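Local coordinates for initiator protein NS1 (Murine minute virus, PDB 4R94), which nicks viral DNA at the replication origin through its N-terminal nuclease domain, the part described here, and unwinds DNA with an ATP-driven helicase in the full-length protein, at residues A[111-116]-A[231-236]; A[49-54]-A[157-162]. One frame throughout, in Å; residues are numbered along the deposited sequence.

In the fold
Followed from the N terminus, the chain first reaches 49-54, the loop that leads into helix 54-70, and next 111-116, the start of strand 112-121. Interaction 2 closes when 157-162, at the end of helix 142-160, returns to 49-54; interaction 1 closes much later, when 231-236 pairs with 111-116. The segments alternate, so the two loops cross instead of nesting. Interaction 1 belongs to the antiparallel sheet that carries the metal site and ties its strand 227-232 to strand 112-121. Interaction 2 joins the loop before helix 54-70 to helix 142-160, away from the annotated sites. Their centres are 24 Å apart, and their nearest atoms about 12 Å.

Interaction 1: A[111-116]-A[231-236]; sequences DVNWFV and SDSGWK
Trp114 lays one face of its indole against the backbone of Asp232 and Ser233. Its CG sits between the backbone N and the carbonyl carbon (chi1 56°), which swings the ring alongside the partner segment. Beyond CB, CG and CD1 meet Ser233 CB, which stands over the five-membered ring of Trp114, 3.5 Å from its centroid, a CH-pi contact well suited to a broad indole. CD2 meets Ser233 N and CB, NE1 and CE2 stay against Ser233, CE3 faces its N and CZ2 its CA; CZ3 comes 3.5 Å from Asp232 C, and CH2 lies by Asp232 C and O. At the ring edge, CZ3 also has Ser231 OG in plane, a hydroxyl hydrogen-bonded to Lys95 NZ.

The backbones pair strand 112-121 antiparallel with strand 227-232 in the central sheet of this HUH-type nuclease domain. Val116 N reaches Ser231 O at 2.8 Å, and Ser231 N returns to Val116 O. Phe115 and Asp232 make the next, non-hydrogen-bonded pair, Asp232 CB at the edge of the Phe115 ring, which also meets Phe211. Apolar Val116 and Phe115 suit these buried strand positions.

Beyond these pairs the Ser233 hydroxyl takes the acceptor place of a backbone carbonyl: OG accepts from Trp114 N (3.0 Å, 167°), while Ser233 N still donates to Trp114 O. A water 2.6 Å from Ser233 OG lies within hydrogen-bonding distance of Val112 O. Asp232 starts a type I turn: OD1 offers its anti lone pair to Gly234 N, an Asx turn, and meets Lys236 N on the syn side, somewhat out of plane; OD2 accepts from Thr237 N.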
loop_
_atom_site.group_PDB
_atom_site.type_symbol
_atom_site.label_atom_id
_atom_site.label_comp_id
_atom_site.label_asym_id
_atom_site.label_seq_id
_atom_site.Cartn_x
_atom_site.Cartn_y
_atom_site.Cartn_z
ATOM N N ASP A 111 -12.687 4.586 13.178
ATOM C CA ASP A 111 -11.864 4.551 14.382
ATOM C C ASP A 111 -10.428 4.143 14.050
ATOM O O ASP A 111 -9.649 3.817 14.942
ATOM C CB ASP A 111 -12.435 3.582 15.421
ATOM C CG ASP A 111 -13.774 4.038 15.985
ATOM O OD1 ASP A 111 -14.056 5.259 15.939
ATOM O OD2 ASP A 111 -14.538 3.171 16.472
ATOM N N VAL A 112 -10.103 4.135 12.760
ATOM C CA VAL A 112 -8.799 3.661 12.286
ATOM C C VAL A 112 -8.046 4.758 11.567
ATOM O O VAL A 112 -8.622 5.439 10.729
ATOM C CB VAL A 112 -8.960 2.481 11.293
ATOM C CG1 VAL A 112 -7.608 1.870 10.980
ATOM C CG2 VAL A 112 -9.882 1.450 11.859
ATOM N N ASN A 113 -6.753 4.920 11.853
ATOM C CA ASN A 113 -5.942 5.801 11.035
ATOM C C ASN A 113 -5.122 4.941 10.089
ATOM O O ASN A 113 -4.483 3.978 10.530
ATOM C CB ASN A 113 -5.028 6.668 11.903
ATOM C CG ASN A 113 -5.808 7.598 12.811
ATOM O OD1 ASN A 113 -6.771 8.231 12.387
ATOM N ND2 ASN A 113 -5.411 7.663 14.067
ATOM N N TRP A 114 -5.165 5.243 8.798
ATOM C CA TRP A 114 -4.276 4.523 7.902
ATOM C C TRP A 114 -3.740 5.397 6.785
ATOM O O TRP A 114 -4.289 6.443 6.450
ATOM C CB TRP A 114 -4.947 3.250 7.330
ATOM C CG TRP A 114 -6.264 3.434 6.602
ATOM C CD1 TRP A 114 -7.515 3.184 7.094
ATOM C CD2 TRP A 114 -6.448 3.896 5.262
ATOM N NE1 TRP A 114 -8.463 3.474 6.148
ATOM C CE2 TRP A 114 -7.832 3.911 5.007
ATOM C CE3 TRP A 114 -5.570 4.301 4.245
ATOM C CZ2 TRP A 114 -8.363 4.325 3.787
ATOM C CZ3 TRP A 114 -6.088 4.706 3.045
ATOM C CH2 TRP A 114 -7.480 4.709 2.813
ATOM N N PHE A 115 -2.636 4.932 6.213
ATOM C CA PHE A 115 -1.952 5.614 5.133
ATOM C C PHE A 115 -1.386 4.552 4.219
ATOM O O PHE A 115 -0.803 3.580 4.696
ATOM C CB PHE A 115 -0.816 6.505 5.683
ATOM C CG PHE A 115 0.062 7.116 4.620
ATOM C CD1 PHE A 115 -0.311 8.293 3.977
ATOM C CD2 PHE A 115 1.266 6.523 4.278
ATOM C CE1 PHE A 115 0.492 8.859 2.999
ATOM C CE2 PHE A 115 2.085 7.085 3.295
ATOM C CZ PHE A 115 1.692 8.252 2.652
ATOM N N VAL A 116 -1.546 4.749 2.919
ATOM C CA VAL A 116 -1.097 3.796 1.923
ATOM C C VAL A 116 -0.193 4.507 0.921
ATOM O O VAL A 116 -0.532 5.604 0.470
ATOM C CB VAL A 116 -2.340 3.178 1.228
ATOM C CG1 VAL A 116 -1.980 2.478 -0.072
ATOM C CG2 VAL A 116 -3.071 2.248 2.206
ATOM N N SER A 231 -2.542 7.503 -0.304
ATOM C CA SER A 231 -3.875 7.824 0.205
ATOM C C SER A 231 -3.941 7.622 1.702
ATOM O O SER A 231 -3.119 6.919 2.283
ATOM C CB SER A 231 -4.943 6.965 -0.462
ATOM O OG SER A 231 -4.656 5.580 -0.321
ATOM N N ASP A 232 -4.939 8.211 2.344
ATOM C CA ASP A 232 -5.057 8.001 3.771
ATOM C C ASP A 232 -6.516 8.007 4.194
ATOM O O ASP A 232 -7.406 8.332 3.400
ATOM C CB ASP A 232 -4.258 9.066 4.535
ATOM C CG ASP A 232 -4.715 10.473 4.219
ATOM O OD1 ASP A 232 -5.868 10.805 4.567
ATOM O OD2 ASP A 232 -3.924 11.240 3.635
ATOM N N SER A 233 -6.739 7.645 5.449
ATOM C CA SER A 233 -8.092 7.411 5.963
ATOM C C SER A 233 -8.901 8.708 6.070
ATOM O O SER A 233 -10.128 8.666 6.238
ATOM C CB SER A 233 -8.012 6.712 7.326
ATOM O OG SER A 233 -7.120 7.394 8.197
ATOM N N GLY A 234 -8.225 9.845 5.944
ATOM C CA GLY A 234 -8.884 11.146 5.945
ATOM C C GLY A 234 -9.014 11.804 4.575
ATOM O O GLY A 234 -9.466 12.957 4.477
ATOM N N TRP A 235 -8.625 11.080 3.523
ATOM C CA TRP A 235 -8.502 11.631 2.166
ATOM C C TRP A 235 -7.745 12.961 2.140
ATOM O O TRP A 235 -8.067 13.869 1.358
ATOM C CB TRP A 235 -9.893 11.783 1.510
ATOM C CG TRP A 235 -10.519 10.457 1.176
ATOM C CD1 TRP A 235 -11.096 9.584 2.051
ATOM C CD2 TRP A 235 -10.614 9.848 -0.119
ATOM N NE1 TRP A 235 -11.550 8.470 1.383
ATOM C CE2 TRP A 235 -11.263 8.605 0.050
ATOM C CE3 TRP A 235 -10.214 10.231 -1.405
ATOM C CZ2 TRP A 235 -11.528 7.744 -1.016
ATOM C CZ3 TRP A 235 -10.484 9.371 -2.468
ATOM C CH2 TRP A 235 -11.124 8.139 -2.261
ATOM N N LYS A 236 -6.699 13.063 2.971
ATOM C CA LYS A 236 -5.957 14.310 3.129
ATOM C C LYS A 236 -4.771 14.449 2.184
ATOM O O LYS A 236 -4.579 15.510 1.578
ATOM C CB LYS A 236 -5.481 14.442 4.578
ATOM C CG LYS A 236 -6.622 14.561 5.576
ATOM C CD LYS A 236 -7.265 15.932 5.493
ATOM C CE LYS A 236 -8.538 15.990 6.329
ATOM N NZ LYS A 236 -9.177 17.332 6.244
HETATM O O HOH W 1 -8.421 8.600 10.063
#

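Interaction 2: A[49-54]-A[157-162]; sequences KELQED and LVTACN
Lys49 and Leu51 both point toward the last turn of the helix that ends at Ala160; the backbone and CB of Lys49, with Leu51, make the close part of the contact, and the far end of the Lys49 chain the watery one. On the close side, Lys49 N donates to Ala160 O (3.1 Å, 155°) in the carbonyl plane, occupying a carbonyl at the helix end. Lys49 CB lies against the same oxygen. Leu51 adds the apolar share: its CD1 packs 3.7 Å from Thr159 CG2 and 4.2 Å from Ala160 CB. Thr159 can offer this methyl because CG2 is anti to its backbone N, while OG1 is hydrogen-bonded to Arg155 O one turn earlier. Ala160, small and buried, lets the loop come close and rests also on Leu93 of helix 81-104.

The contact thus fastens the loop before helix 54-70, where Glu53 is the N-cap, to the C-terminal end of helix 142-160. Toward solvent, the long Lys49 chain keeps its methylenes on the helix end, CE 3.4 Å from Cys161 O. Carbonyls at this negative helix end would probably favour its ammonium. One water accepts from Lys49 NZ (3.0 Å) and lies within hydrogen-bonding distance of Thr159 O and Cys161 O; a second links NZ to Thr159 O.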
loop_
_atom_site.group_PDB
_atom_site.type_symbol
_atom_site.label_atom_id
_atom_site.label_comp_id
_atom_site.label_asym_id
_atom_site.label_seq_id
_atom_site.Cartn_x
_atom_site.Cartn_y
_atom_site.Cartn_z
ATOM N N LYS A 49 -6.786 -8.762 -13.729
ATOM C CA LYS A 49 -8.236 -8.953 -13.748
ATOM C C LYS A 49 -8.898 -7.849 -12.938
ATOM O O LYS A 49 -8.449 -7.505 -11.831
ATOM C CB LYS A 49 -8.634 -10.321 -13.187
ATOM C CG LYS A 49 -8.270 -11.498 -14.045
ATOM C CD LYS A 49 -9.013 -12.738 -13.557
ATOM C CE LYS A 49 -8.816 -13.920 -14.486
ATOM N NZ LYS A 49 -9.413 -15.175 -13.929
ATOM N N GLU A 50 -9.941 -7.249 -13.499
ATOM C CA GLU A 50 -10.750 -6.319 -12.732
ATOM C C GLU A 50 -11.972 -7.078 -12.252
ATOM O O GLU A 50 -12.889 -7.366 -13.020
ATOM C CB GLU A 50 -11.130 -5.095 -13.566
ATOM C CG GLU A 50 -9.945 -4.174 -13.855
ATOM C CD GLU A 50 -10.299 -3.066 -14.830
ATOM O OE1 GLU A 50 -10.783 -2.006 -14.382
ATOM O OE2 GLU A 50 -10.101 -3.263 -16.048
ATOM N N LEU A 51 -11.956 -7.427 -10.974
ATOM C CA LEU A 51 -12.988 -8.267 -10.404
ATOM C C LEU A 51 -14.245 -7.451 -10.127
ATOM O O LEU A 51 -14.184 -6.356 -9.573
ATOM C CB LEU A 51 -12.464 -8.941 -9.138
ATOM C CG LEU A 51 -11.175 -9.727 -9.420
ATOM C CD1 LEU A 51 -10.554 -10.210 -8.107
ATOM C CD2 LEU A 51 -11.422 -10.908 -10.373
ATOM N N GLN A 52 -15.390 -8.001 -10.514
ATOM C CA GLN A 52 -16.631 -7.239 -10.557
ATOM C C GLN A 52 -17.356 -7.174 -9.228
ATOM O O GLN A 52 -18.581 -7.057 -9.184
ATOM C CB GLN A 52 -17.550 -7.834 -11.623
ATOM C CG GLN A 52 -17.022 -7.625 -13.024
ATOM C CD GLN A 52 -16.748 -6.162 -13.302
ATOM O OE1 GLN A 52 -17.668 -5.344 -13.348
ATOM N NE2 GLN A 52 -15.476 -5.819 -13.474
ATOM N N GLU A 53 -16.595 -7.263 -8.148
ATOM C CA GLU A 53 -17.120 -7.096 -6.805
ATOM C C GLU A 53 -17.344 -5.607 -6.569
ATOM O O GLU A 53 -16.477 -4.792 -6.885
ATOM C CB GLU A 53 -16.152 -7.700 -5.782
ATOM C CG GLU A 53 -16.760 -7.997 -4.423
ATOM C CD GLU A 53 -16.806 -6.784 -3.533
ATOM O OE1 GLU A 53 -15.786 -6.073 -3.464
ATOM O OE2 GLU A 53 -17.859 -6.537 -2.905
ATOM N N ASP A 54 -18.509 -5.241 -6.041
ATOM C CA ASP A 54 -18.887 -3.828 -5.954
ATOM C C ASP A 54 -17.889 -2.973 -5.171
ATOM O O ASP A 54 -17.515 -1.899 -5.635
ATOM C CB ASP A 54 -20.275 -3.673 -5.327
ATOM C CG ASP A 54 -21.394 -3.923 -6.321
ATOM O OD1 ASP A 54 -21.138 -3.843 -7.545
ATOM O OD2 ASP A 54 -22.530 -4.196 -5.878
ATOM N N LEU A 157 -4.835 -12.041 -4.712
ATOM C CA LEU A 157 -3.916 -12.119 -5.834
ATOM C C LEU A 157 -4.229 -13.294 -6.753
ATOM O O LEU A 157 -4.211 -13.156 -7.973
ATOM C CB LEU A 157 -2.468 -12.225 -5.351
ATOM C CG LEU A 157 -1.880 -10.943 -4.771
ATOM C CD1 LEU A 157 -0.480 -11.231 -4.253
ATOM C CD2 LEU A 157 -1.823 -9.798 -5.794
ATOM N N VAL A 158 -4.519 -14.451 -6.177
ATOM C CA VAL A 158 -4.801 -15.617 -7.016
ATOM C C VAL A 158 -6.108 -15.399 -7.784
ATOM O O VAL A 158 -6.257 -15.856 -8.921
ATOM C CB VAL A 158 -4.848 -16.910 -6.160
ATOM C CG1 VAL A 158 -5.480 -18.072 -6.931
ATOM C CG2 VAL A 158 -3.414 -17.242 -5.634
ATOM N N THR A 159 -7.042 -14.669 -7.193
ATOM C CA THR A 159 -8.293 -14.384 -7.906
ATOM C C THR A 159 -8.072 -13.356 -9.023
ATOM O O THR A 159 -8.709 -13.429 -10.081
ATOM C CB THR A 159 -9.384 -13.885 -6.945
ATOM O OG1 THR A 159 -9.448 -14.754 -5.803
ATOM C CG2 THR A 159 -10.753 -13.868 -7.638
ATOM N N ALA A 160 -7.142 -12.424 -8.814
ATOM C CA ALA A 160 -6.912 -11.350 -9.784
ATOM C C ALA A 160 -5.887 -11.717 -10.862
ATOM O O ALA A 160 -5.724 -10.979 -11.828
ATOM C CB ALA A 160 -6.467 -10.076 -9.058
ATOM N N CYS A 161 -5.187 -12.835 -10.687
ATOM C CA CYS A 161 -4.129 -13.217 -11.621
ATOM C C CYS A 161 -4.675 -13.357 -13.040
ATOM O O CYS A 161 -5.675 -14.040 -13.236
ATOM C CB CYS A 161 -3.483 -14.530 -11.177
ATOM S SG CYS A 161 -2.033 -14.976 -12.156
ATOM N N ASN A 162 -4.027 -12.722 -14.021
ATOM C CA ASN A 162 -4.515 -12.797 -15.404
ATOM C C ASN A 162 -3.837 -13.890 -16.231
ATOM O O ASN A 162 -4.171 -14.079 -17.409
ATOM C CB ASN A 162 -4.385 -11.438 -16.126
ATOM C CG ASN A 162 -2.953 -10.891 -16.160
ATOM O OD1 ASN A 162 -2.641 -9.895 -15.505
ATOM N ND2 ASN A 162 -2.090 -11.520 -16.953
HETATM O O HOH W 2 -7.373 -15.595 -11.829
HETATM O O HOH W 3 -10.604 -14.922 -10.967
#